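Local coordinates for protein cystalysin (PDB 1C7N) that binds pyridoxal-5'-phosphate and belongs to the class I and II aminotransferase family, at residues M128-K131 with K136-E139; S172-N175 with V180-K183; V312-I317 with K388-L393. All coordinates share one frame; numbering follows the deposited sequence.

Contact 1: residues M128-K131 with K136-E139; sequences MAIK and KIIE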
ATOM      1  N   MET A 128      -4.588   7.469  17.711  1.00 23.18           N
ATOM      2  CA  MET A 128      -5.344   7.748  16.501  1.00 24.07           C
ATOM      3  C   MET A 128      -6.156   6.551  16.012  1.00 23.54           C
ATOM      4  O   MET A 128      -7.341   6.684  15.705  1.00 23.45           O
ATOM      5  CB  MET A 128      -4.385   8.216  15.401  1.00 26.80           C
ATOM      6  CG  MET A 128      -3.555   9.437  15.789  1.00 29.57           C
ATOM      7  SD  MET A 128      -2.217   9.784  14.625  1.00 33.83           S
ATOM      8  CE  MET A 128      -3.150  10.215  13.158  1.00 32.87           C
ATOM      9  N   ALA A 129      -5.521   5.384  15.943  1.00 22.61           N
ATOM     10  CA  ALA A 129      -6.187   4.174  15.470  1.00 21.82           C
ATOM     11  C   ALA A 129      -7.457   3.873  16.253  1.00 21.66           C
ATOM     12  O   ALA A 129      -8.407   3.288  15.723  1.00 20.09           O
ATOM     13  CB  ALA A 129      -5.236   2.992  15.562  1.00 21.78           C
ATOM     14  N   ILE A 130      -7.465   4.278  17.517  1.00 20.90           N
ATOM     15  CA  ILE A 130      -8.599   4.033  18.387  1.00 21.48           C
ATOM     16  C   ILE A 130      -9.703   5.087  18.308  1.00 22.42           C
ATOM     17  O   ILE A 130     -10.791   4.804  17.812  1.00 21.92           O
ATOM     18  CB  ILE A 130      -8.127   3.884  19.855  1.00 20.86           C
ATOM     19  CG1 ILE A 130      -7.159   2.700  19.957  1.00 20.20           C
ATOM     20  CG2 ILE A 130      -9.327   3.680  20.780  1.00 19.64           C
ATOM     21  CD1 ILE A 130      -6.434   2.595  21.284  1.00 17.61           C
ATOM     22  N   LYS A 131      -9.430   6.301  18.778  1.00 24.09           N
ATOM     23  CA  LYS A 131     -10.459   7.334  18.773  1.00 25.96           C
ATOM     24  C   LYS A 131     -10.914   7.819  17.400  1.00 26.35           C
ATOM     25  O   LYS A 131     -12.074   8.203  17.235  1.00 25.55           O
ATOM     26  CB  LYS A 131     -10.032   8.528  19.635  1.00 27.26           C
ATOM     27  CG  LYS A 131      -8.881   9.352  19.103  1.00 28.60           C
ATOM     28  CD  LYS A 131      -8.670  10.569  19.997  1.00 30.85           C
ATOM     29  CE  LYS A 131      -9.933  11.422  20.063  1.00 32.17           C
ATOM     30  NZ  LYS A 131      -9.867  12.498  21.097  1.00 33.09           N
ATOM     31  N   LYS A 136     -13.011   3.715  22.354  1.00 23.46           N
ATOM     32  CA  LYS A 136     -12.549   4.437  23.534  1.00 23.59           C
ATOM     33  C   LYS A 136     -11.119   4.082  23.936  1.00 22.87           C
ATOM     34  O   LYS A 136     -10.790   2.915  24.137  1.00 22.11           O
ATOM     35  CB  LYS A 136     -13.491   4.186  24.716  1.00 24.65           C
ATOM     36  CG  LYS A 136     -14.971   4.427  24.417  1.00 27.86           C
ATOM     37  CD  LYS A 136     -15.214   5.755  23.711  1.00 30.18           C
ATOM     38  CE  LYS A 136     -14.714   6.941  24.519  1.00 32.35           C
ATOM     39  NZ  LYS A 136     -14.890   8.217  23.763  1.00 34.03           N
ATOM     40  N   ILE A 137     -10.273   5.100  24.052  1.00 22.72           N
ATOM     41  CA  ILE A 137      -8.887   4.891  24.446  1.00 22.41           C
ATOM     42  C   ILE A 137      -8.823   4.670  25.953  1.00 22.30           C
ATOM     43  O   ILE A 137      -9.161   5.562  26.728  1.00 21.89           O
ATOM     44  CB  ILE A 137      -8.013   6.113  24.092  1.00 22.45           C
ATOM     45  CG1 ILE A 137      -8.035   6.348  22.579  1.00 22.16           C
ATOM     46  CG2 ILE A 137      -6.591   5.892  24.582  1.00 21.16           C
ATOM     47  CD1 ILE A 137      -7.290   7.588  22.138  1.00 22.60           C
ATOM     48  N   ILE A 138      -8.401   3.476  26.362  1.00 21.83           N
ATOM     49  CA  ILE A 138      -8.289   3.151  27.783  1.00 21.52           C
ATOM     50  C   ILE A 138      -6.809   3.154  28.149  1.00 21.60           C
ATOM     51  O   ILE A 138      -6.059   2.250  27.775  1.00 21.56           O
ATOM     52  CB  ILE A 138      -8.896   1.762  28.098  1.00 22.23           C
ATOM     53  CG1 ILE A 138     -10.308   1.662  27.515  1.00 22.89           C
ATOM     54  CG2 ILE A 138      -8.959   1.548  29.606  1.00 21.77           C
ATOM     55  CD1 ILE A 138     -11.263   2.720  28.026  1.00 23.87           C
ATOM     56  N   GLU A 139      -6.392   4.179  28.884  1.00 21.23           N
ATOM     57  CA  GLU A 139      -4.996   4.325  29.267  1.00 21.84           C
ATOM     58  C   GLU A 139      -4.559   3.650  30.557  1.00 21.80           C
ATOM     59  O   GLU A 139      -5.187   3.803  31.606  1.00 22.75           O
ATOM     60  CB  GLU A 139      -4.645   5.810  29.351  1.00 22.59           C
ATOM     61  CG  GLU A 139      -4.832   6.560  28.051  1.00 25.28           C
ATOM     62  CD  GLU A 139      -4.621   8.046  28.216  1.00 25.71           C
ATOM     63  OE1 GLU A 139      -3.523   8.449  28.645  1.00 27.54           O
ATOM     64  OE2 GLU A 139      -5.557   8.811  27.920  1.00 28.57           O
TER
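Ile-130 and Ile-137 face each other with their CA atoms 6.1 Å apart, and Lys-131 and Lys-136 are paired at a similar spacing, CA to CA 6.0 Å, where the last residues of helix 125-131 pass the beginning of strand 136-139. Four residues of loop join the two. Ile-130 directs its side chain at the strand. Its branch methyl CG2, anti to the backbone N, presses on CG1 of Ile-137 at 3.5 Å, tighter than ordinary carbon packing. The same CG2 also rests against the carbonyl carbon of Lys-136, 3.7 Å from that C atom. Helix 125-131 and strand 136-139 form the second half of a beta-alpha-beta unit: strand 115-118 leads into the helix, and the chain returns as strand 136-139, parallel to 115-118 and outermost on that side of the seven-stranded sheet within the chain. Backbone bonds from Lys-136 and Ile-138 to Val-116 stitch the two strands together, while Ile-130 packs on Val-116 and Ile-118 of the inner strand. The side chain of Ile-137 carries its CD1 past Ile-130 to Lys-131. There the methyl meets the lysine stem, 3.8 Å from CB of Lys-131 and 3.9 Å from both its CG and its CD. A bend at chi3 of -58° then leads the ammonium end of Lys-131 away from the strand.

Contact 2: residues S172-N175 with V180-K183; sequences SPHN and VWKK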
ATOM      1  N   SER A 172       6.067  -3.575  21.949  1.00 12.42           N
ATOM      2  CA  SER A 172       7.229  -4.293  22.473  1.00 13.08           C
ATOM      3  C   SER A 172       8.281  -4.645  21.418  1.00 12.86           C
ATOM      4  O   SER A 172       8.030  -5.491  20.557  1.00 14.29           O
ATOM      5  CB  SER A 172       6.736  -5.579  23.153  1.00 12.46           C
ATOM      6  OG  SER A 172       7.801  -6.439  23.495  1.00 12.56           O
ATOM      7  N   PRO A 173       9.473  -4.013  21.473  1.00 13.58           N
ATOM      8  CA  PRO A 173       9.917  -2.995  22.434  1.00 12.32           C
ATOM      9  C   PRO A 173       8.952  -1.816  22.460  1.00 12.34           C
ATOM     10  O   PRO A 173       8.256  -1.555  21.473  1.00 10.98           O
ATOM     11  CB  PRO A 173      11.295  -2.606  21.914  1.00 12.95           C
ATOM     12  CG  PRO A 173      11.787  -3.890  21.307  1.00 14.75           C
ATOM     13  CD  PRO A 173      10.567  -4.356  20.547  1.00 13.61           C
ATOM     14  N   HIS A 174       8.928  -1.105  23.584  1.00 11.54           N
ATOM     15  CA  HIS A 174       8.023   0.025  23.766  1.00 11.28           C
ATOM     16  C   HIS A 174       8.585   1.389  23.362  1.00 12.27           C
ATOM     17  O   HIS A 174       9.497   1.917  24.005  1.00 11.56           O
ATOM     18  CB  HIS A 174       7.569   0.077  25.229  1.00 10.64           C
ATOM     19  CG  HIS A 174       6.380   0.955  25.463  1.00  7.96           C
ATOM     20  ND1 HIS A 174       5.116   0.450  25.693  1.00  8.57           N
ATOM     21  CD2 HIS A 174       6.258   2.301  25.491  1.00  8.32           C
ATOM     22  CE1 HIS A 174       4.270   1.450  25.852  1.00  7.62           C
ATOM     23  NE2 HIS A 174       4.935   2.584  25.734  1.00  7.96           N
ATOM     24  N   ASN A 175       8.021   1.943  22.289  1.00 12.14           N
ATOM     25  CA  ASN A 175       8.383   3.260  21.760  1.00 12.04           C
ATOM     26  C   ASN A 175       7.477   4.188  22.565  1.00 11.68           C
ATOM     27  O   ASN A 175       6.274   3.933  22.663  1.00 13.72           O
ATOM     28  CB  ASN A 175       8.029   3.312  20.261  1.00 12.68           C
ATOM     29  CG  ASN A 175       8.279   4.677  19.621  1.00 14.96           C
ATOM     30  OD1 ASN A 175       8.576   5.661  20.296  1.00 13.66           O
ATOM     31  ND2 ASN A 175       8.143   4.734  18.295  1.00 14.21           N
ATOM     32  N   VAL A 180      12.430  -3.029  26.770  1.00 12.59           N
ATOM     33  CA  VAL A 180      12.366  -4.357  26.171  1.00 13.46           C
ATOM     34  C   VAL A 180      11.839  -5.170  27.349  1.00 13.68           C
ATOM     35  O   VAL A 180      12.556  -5.414  28.315  1.00 13.80           O
ATOM     36  CB  VAL A 180      13.747  -4.885  25.739  1.00 13.69           C
ATOM     37  CG1 VAL A 180      13.657  -6.380  25.442  1.00 14.97           C
ATOM     38  CG2 VAL A 180      14.222  -4.142  24.492  1.00 12.69           C
ATOM     39  N   TRP A 181      10.575  -5.561  27.268  1.00 13.54           N
ATOM     40  CA  TRP A 181       9.906  -6.281  28.348  1.00 13.51           C
ATOM     41  C   TRP A 181      10.525  -7.588  28.815  1.00 14.02           C
ATOM     42  O   TRP A 181      10.824  -8.478  28.017  1.00 12.92           O
ATOM     43  CB  TRP A 181       8.440  -6.493  27.971  1.00 12.64           C
ATOM     44  CG  TRP A 181       7.780  -5.208  27.584  1.00 12.61           C
ATOM     45  CD1 TRP A 181       7.317  -4.858  26.349  1.00 11.32           C
ATOM     46  CD2 TRP A 181       7.552  -4.075  28.436  1.00 11.47           C
ATOM     47  NE1 TRP A 181       6.815  -3.576  26.378  1.00 11.92           N
ATOM     48  CE2 TRP A 181       6.948  -3.073  27.651  1.00 10.78           C
ATOM     49  CE3 TRP A 181       7.804  -3.809  29.792  1.00 11.92           C
ATOM     50  CZ2 TRP A 181       6.587  -1.823  28.168  1.00 12.05           C
ATOM     51  CZ3 TRP A 181       7.446  -2.564  30.312  1.00 10.72           C
ATOM     52  CH2 TRP A 181       6.844  -1.588  29.498  1.00 13.25           C
ATOM     53  N   LYS A 182      10.711  -7.694  30.128  1.00 14.20           N
ATOM     54  CA  LYS A 182      11.295  -8.894  30.711  1.00 17.01           C
ATOM     55  C   LYS A 182      10.293 -10.040  30.712  1.00 16.67           C
ATOM     56  O   LYS A 182       9.084  -9.819  30.654  1.00 15.68           O
ATOM     57  CB  LYS A 182      11.772  -8.612  32.143  1.00 18.61           C
ATOM     58  CG  LYS A 182      13.043  -7.771  32.211  1.00 20.11           C
ATOM     59  CD  LYS A 182      13.640  -7.764  33.612  1.00 25.00           C
ATOM     60  CE  LYS A 182      13.196  -6.561  34.418  1.00 25.39           C
ATOM     61  NZ  LYS A 182      13.801  -5.301  33.893  1.00 27.11           N
ATOM     62  N   LYS A 183      10.803 -11.265  30.773  1.00 17.89           N
ATOM     63  CA  LYS A 183       9.950 -12.446  30.768  1.00 19.68           C
ATOM     64  C   LYS A 183       8.938 -12.481  31.904  1.00 20.03           C
ATOM     65  O   LYS A 183       7.802 -12.917  31.708  1.00 20.14           O
ATOM     66  CB  LYS A 183      10.809 -13.714  30.784  1.00 21.32           C
ATOM     67  CG  LYS A 183      11.176 -14.205  29.381  1.00 24.28           C
ATOM     68  CD  LYS A 183      12.272 -15.261  29.410  1.00 26.65           C
ATOM     69  CE  LYS A 183      12.268 -16.092  28.130  1.00 28.75           C
ATOM     70  NZ  LYS A 183      12.335 -15.269  26.887  1.00 29.31           N
TER
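Val-180 lies against Pro-173, the two side chains running side by side in the same direction, with CG2 of Val-180 4.0 Å from CG of Pro-173. Here the backbones come nearest, the CA atoms of the pair 4.7 Å apart, and the peptide bond before Pro-173 is cis. Trp-181 follows, with more of its surface buried against 172-175 than any other residue here. Its CG stands beside the backbone N, chi1 -53°, which brings the indole back toward Ser-172 and His-174. The five-membered ring meets Ser-172 edge on, CD1 of Trp-181 lying 3.3 Å from both CB and OG of Ser-172. Farther along the indole, CZ2 of Trp-181 approaches His-174, 3.6 Å from its CB and 3.7 Å from its ND1. The two rings meet obliquely, their planes at 86°. Both are fixed by polar bonds to carbonyls: NE1 of Trp-181 to O of Cys-171, and NE2 of His-174 to O of Pro-121. Lys-182 is the N-cap of the helix that starts at Lys-183, and its backbone N bonds to OE1 of Glu-185. This is the cofactor-site loop of a fold-type I PLP protein, in which Asn-175 ND2 hydrogen-bonds to O3 of pyridoxal-5'-phosphate. The folded loop spans the end of strand 165-171 and the start of helix 183-195; the backbone of Ser-172 bonds to Asp-203 of the adjacent strand 199-203, and Trp-181 packs on Phe-170.

Contact 3: residues V312-I317 with K388-L393; sequences VNHPEI and KALKDL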
ATOM      1  N   VAL A 312      28.240  15.545  31.379  1.00 17.28           N
ATOM      2  CA  VAL A 312      29.363  16.477  31.324  1.00 18.00           C
ATOM      3  C   VAL A 312      29.010  17.962  31.208  1.00 18.75           C
ATOM      4  O   VAL A 312      29.672  18.811  31.812  1.00 18.57           O
ATOM      5  CB  VAL A 312      30.303  16.123  30.142  1.00 18.15           C
ATOM      6  CG1 VAL A 312      31.334  17.221  29.946  1.00 17.60           C
ATOM      7  CG2 VAL A 312      30.988  14.783  30.398  1.00 16.94           C
ATOM      8  N   ASN A 313      27.969  18.277  30.446  1.00 18.00           N
ATOM      9  CA  ASN A 313      27.596  19.669  30.215  1.00 17.67           C
ATOM     10  C   ASN A 313      26.362  20.206  30.932  1.00 17.18           C
ATOM     11  O   ASN A 313      26.347  21.361  31.357  1.00 17.07           O
ATOM     12  CB  ASN A 313      27.437  19.891  28.710  1.00 17.93           C
ATOM     13  CG  ASN A 313      28.711  19.590  27.944  1.00 18.56           C
ATOM     14  OD1 ASN A 313      29.663  20.369  27.971  1.00 18.54           O
ATOM     15  ND2 ASN A 313      28.740  18.450  27.265  1.00 19.70           N
ATOM     16  N   HIS A 314      25.323  19.385  31.049  1.00 17.27           N
ATOM     17  CA  HIS A 314      24.087  19.802  31.702  1.00 16.33           C
ATOM     18  C   HIS A 314      23.529  18.611  32.469  1.00 16.61           C
ATOM     19  O   HIS A 314      22.543  18.002  32.059  1.00 17.10           O
ATOM     20  CB  HIS A 314      23.096  20.293  30.639  1.00 16.93           C
ATOM     21  CG  HIS A 314      23.647  21.386  29.778  1.00 15.81           C
ATOM     22  ND1 HIS A 314      23.668  22.707  30.174  1.00 15.57           N
ATOM     23  CD2 HIS A 314      24.281  21.343  28.582  1.00 15.41           C
ATOM     24  CE1 HIS A 314      24.293  23.429  29.261  1.00 15.40           C
ATOM     25  NE2 HIS A 314      24.677  22.626  28.285  1.00 15.51           N
ATOM     26  N   PRO A 315      24.160  18.278  33.612  1.00 16.81           N
ATOM     27  CA  PRO A 315      23.848  17.180  34.534  1.00 16.38           C
ATOM     28  C   PRO A 315      22.394  17.019  34.976  1.00 16.30           C
ATOM     29  O   PRO A 315      21.969  15.913  35.309  1.00 15.64           O
ATOM     30  CB  PRO A 315      24.757  17.465  35.732  1.00 17.13           C
ATOM     31  CG  PRO A 315      25.884  18.202  35.155  1.00 17.43           C
ATOM     32  CD  PRO A 315      25.219  19.130  34.182  1.00 17.13           C
ATOM     33  N   GLU A 316      21.634  18.111  34.995  1.00 16.85           N
ATOM     34  CA  GLU A 316      20.246  18.035  35.435  1.00 16.90           C
ATOM     35  C   GLU A 316      19.339  17.380  34.401  1.00 16.83           C
ATOM     36  O   GLU A 316      18.228  16.958  34.716  1.00 17.23           O
ATOM     37  CB  GLU A 316      19.710  19.430  35.801  1.00 18.90           C
ATOM     38  CG  GLU A 316      19.411  20.373  34.633  1.00 20.44           C
ATOM     39  CD  GLU A 316      20.646  21.041  34.054  1.00 22.61           C
ATOM     40  OE1 GLU A 316      20.479  22.008  33.277  1.00 23.02           O
ATOM     41  OE2 GLU A 316      21.778  20.609  34.362  1.00 24.62           O
ATOM     42  N   ILE A 317      19.816  17.301  33.167  1.00 16.33           N
ATOM     43  CA  ILE A 317      19.055  16.666  32.090  1.00 15.58           C
ATOM     44  C   ILE A 317      19.550  15.222  32.050  1.00 15.08           C
ATOM     45  O   ILE A 317      20.754  14.982  32.047  1.00 15.22           O
ATOM     46  CB  ILE A 317      19.341  17.356  30.748  1.00 14.91           C
ATOM     47  CG1 ILE A 317      19.002  18.843  30.856  1.00 14.80           C
ATOM     48  CG2 ILE A 317      18.524  16.700  29.639  1.00 15.09           C
ATOM     49  CD1 ILE A 317      19.326  19.644  29.617  1.00 15.84           C
ATOM     50  N   LYS A 388      25.306  25.167  23.101  1.00 19.16           N
ATOM     51  CA  LYS A 388      25.378  26.626  23.041  1.00 20.72           C
ATOM     52  C   LYS A 388      24.028  27.266  23.357  1.00 20.38           C
ATOM     53  O   LYS A 388      23.962  28.300  24.024  1.00 20.75           O
ATOM     54  CB  LYS A 388      25.854  27.093  21.663  1.00 21.50           C
ATOM     55  CG  LYS A 388      27.295  26.721  21.338  1.00 24.17           C
ATOM     56  CD  LYS A 388      27.906  27.706  20.352  1.00 25.15           C
ATOM     57  CE  LYS A 388      29.329  27.321  19.972  1.00 26.28           C
ATOM     58  NZ  LYS A 388      29.379  26.025  19.240  1.00 26.82           N
ATOM     59  N   ALA A 389      22.953  26.644  22.880  1.00 19.90           N
ATOM     60  CA  ALA A 389      21.605  27.151  23.113  1.00 20.04           C
ATOM     61  C   ALA A 389      21.244  27.102  24.598  1.00 20.06           C
ATOM     62  O   ALA A 389      20.666  28.053  25.139  1.00 18.94           O
ATOM     63  CB  ALA A 389      20.597  26.346  22.295  1.00 20.51           C
ATOM     64  N   LEU A 390      21.586  25.996  25.254  1.00 19.68           N
ATOM     65  CA  LEU A 390      21.306  25.845  26.675  1.00 20.91           C
ATOM     66  C   LEU A 390      22.125  26.849  27.479  1.00 21.34           C
ATOM     67  O   LEU A 390      21.625  27.446  28.430  1.00 20.55           O
ATOM     68  CB  LEU A 390      21.623  24.419  27.140  1.00 20.99           C
ATOM     69  CG  LEU A 390      20.593  23.344  26.767  1.00 21.08           C
ATOM     70  CD1 LEU A 390      21.057  21.988  27.265  1.00 20.44           C
ATOM     71  CD2 LEU A 390      19.246  23.692  27.378  1.00 20.62           C
ATOM     72  N   LYS A 391      23.386  27.030  27.101  1.00 21.85           N
ATOM     73  CA  LYS A 391      24.242  27.984  27.801  1.00 23.88           C
ATOM     74  C   LYS A 391      23.656  29.387  27.678  1.00 25.61           C
ATOM     75  O   LYS A 391      23.541  30.112  28.667  1.00 25.99           O
ATOM     76  CB  LYS A 391      25.654  27.966  27.215  1.00 22.69           C
ATOM     77  CG  LYS A 391      26.442  26.718  27.546  1.00 22.04           C
ATOM     78  CD  LYS A 391      27.780  26.722  26.825  1.00 21.52           C
ATOM     79  CE  LYS A 391      28.576  25.485  27.159  1.00 20.22           C
ATOM     80  NZ  LYS A 391      29.830  25.423  26.373  1.00 19.75           N
ATOM     81  N   ASP A 392      23.290  29.768  26.460  1.00 27.41           N
ATOM     82  CA  ASP A 392      22.705  31.082  26.233  1.00 29.77           C
ATOM     83  C   ASP A 392      21.458  31.244  27.092  1.00 31.16           C
ATOM     84  O   ASP A 392      21.264  32.281  27.731  1.00 31.03           O
ATOM     85  CB  ASP A 392      22.356  31.258  24.758  1.00 30.23           C
ATOM     86  CG  ASP A 392      23.585  31.394  23.893  1.00 31.04           C
ATOM     87  OD1 ASP A 392      23.443  31.465  22.654  1.00 31.90           O
ATOM     88  OD2 ASP A 392      24.699  31.436  24.455  1.00 31.97           O
ATOM     89  N   LEU A 393      20.620  30.210  27.111  1.00 32.17           N
ATOM     90  CA  LEU A 393      19.404  30.236  27.912  1.00 33.46           C
ATOM     91  C   LEU A 393      19.829  30.566  29.341  1.00 35.05           C
ATOM     92  O   LEU A 393      19.033  31.045  30.148  1.00 34.62           O
ATOM     93  CB  LEU A 393      18.714  28.870  27.869  1.00 32.32           C
ATOM     94  CG  LEU A 393      17.327  28.770  28.510  1.00 32.09           C
ATOM     95  CD1 LEU A 393      16.363  29.688  27.777  1.00 31.90           C
ATOM     96  CD2 LEU A 393      16.836  27.333  28.452  1.00 31.30           C
TER
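The imidazole of His-314 carries CD1 of Leu-390 over one face, and the aliphatic CG of Lys-391 approaches its edge near the ring plane. The methyl stands 3.6 Å from the ring centroid and 15° off the normal, a CH-pi contact, with CD2 of His-314 the closest ring atom at 3.5 Å from Leu-390 CD1. CB of Leu-390 adds to this, 3.6 Å from CE1 of His-314, so the leucine covers the ring from its root as well as from its end. The edge contact is looser, CE1 of His-314 to CG of Lys-391 measuring 4.3 Å. NE2 of His-314 is hydrogen-bonded to OD1 of Asn-387, just ahead of residues 388-393, which fixes the rotation of the ring. Residues 312-317 carry the chain out of the long helix 289-313 through a type I beta turn from His-314 to Ile-317, closed by a bond from N of Ile-317 to O of His-314. Both ends of this turn direct their side chains at helix 376-393, the last helix of the chain, in the C-terminal part of the aminotransferase fold. Ile-317 is stretched out, chi2 176°, and meets the leucine tip to tip, with CD1 of Ile-317 3.7 Å from CD1 of Leu-390. That one methyl is therefore shared by an aromatic face and an aliphatic end. Leu-390 also packs on Phe-345 of helix 339-350, and Ile-317 touches Phe-332. The amine of Lys-391 lies apart from the ring, NZ to NE2 of His-314 being 6.2 Å, a proximity that might slightly disfavour protonation of the histidine.

Only contact 2 is fully buried, and it alone includes a residue of the cofactor pocket; contacts 1 and 3 are partly buried and each has a lysine stem at its margin. Contacts 1 and 2 both adjoin the seven-stranded sheet, contact 1 at its outermost strand and contact 2 in the loop after the inner strand 165-171, yet their nearest atoms are about 10 Å apart. Contact 3 stands well away, about 18 Å from contact 2 between nearest atoms, and joins the turn after helix 289-313 to helix 376-393, apart from that sheet. The chemistry follows: aliphatic packing in contact 1, aromatic rings with polar bonds to main-chain carbonyls in contact 2, and a methyl-on-imidazole contact in contact 3.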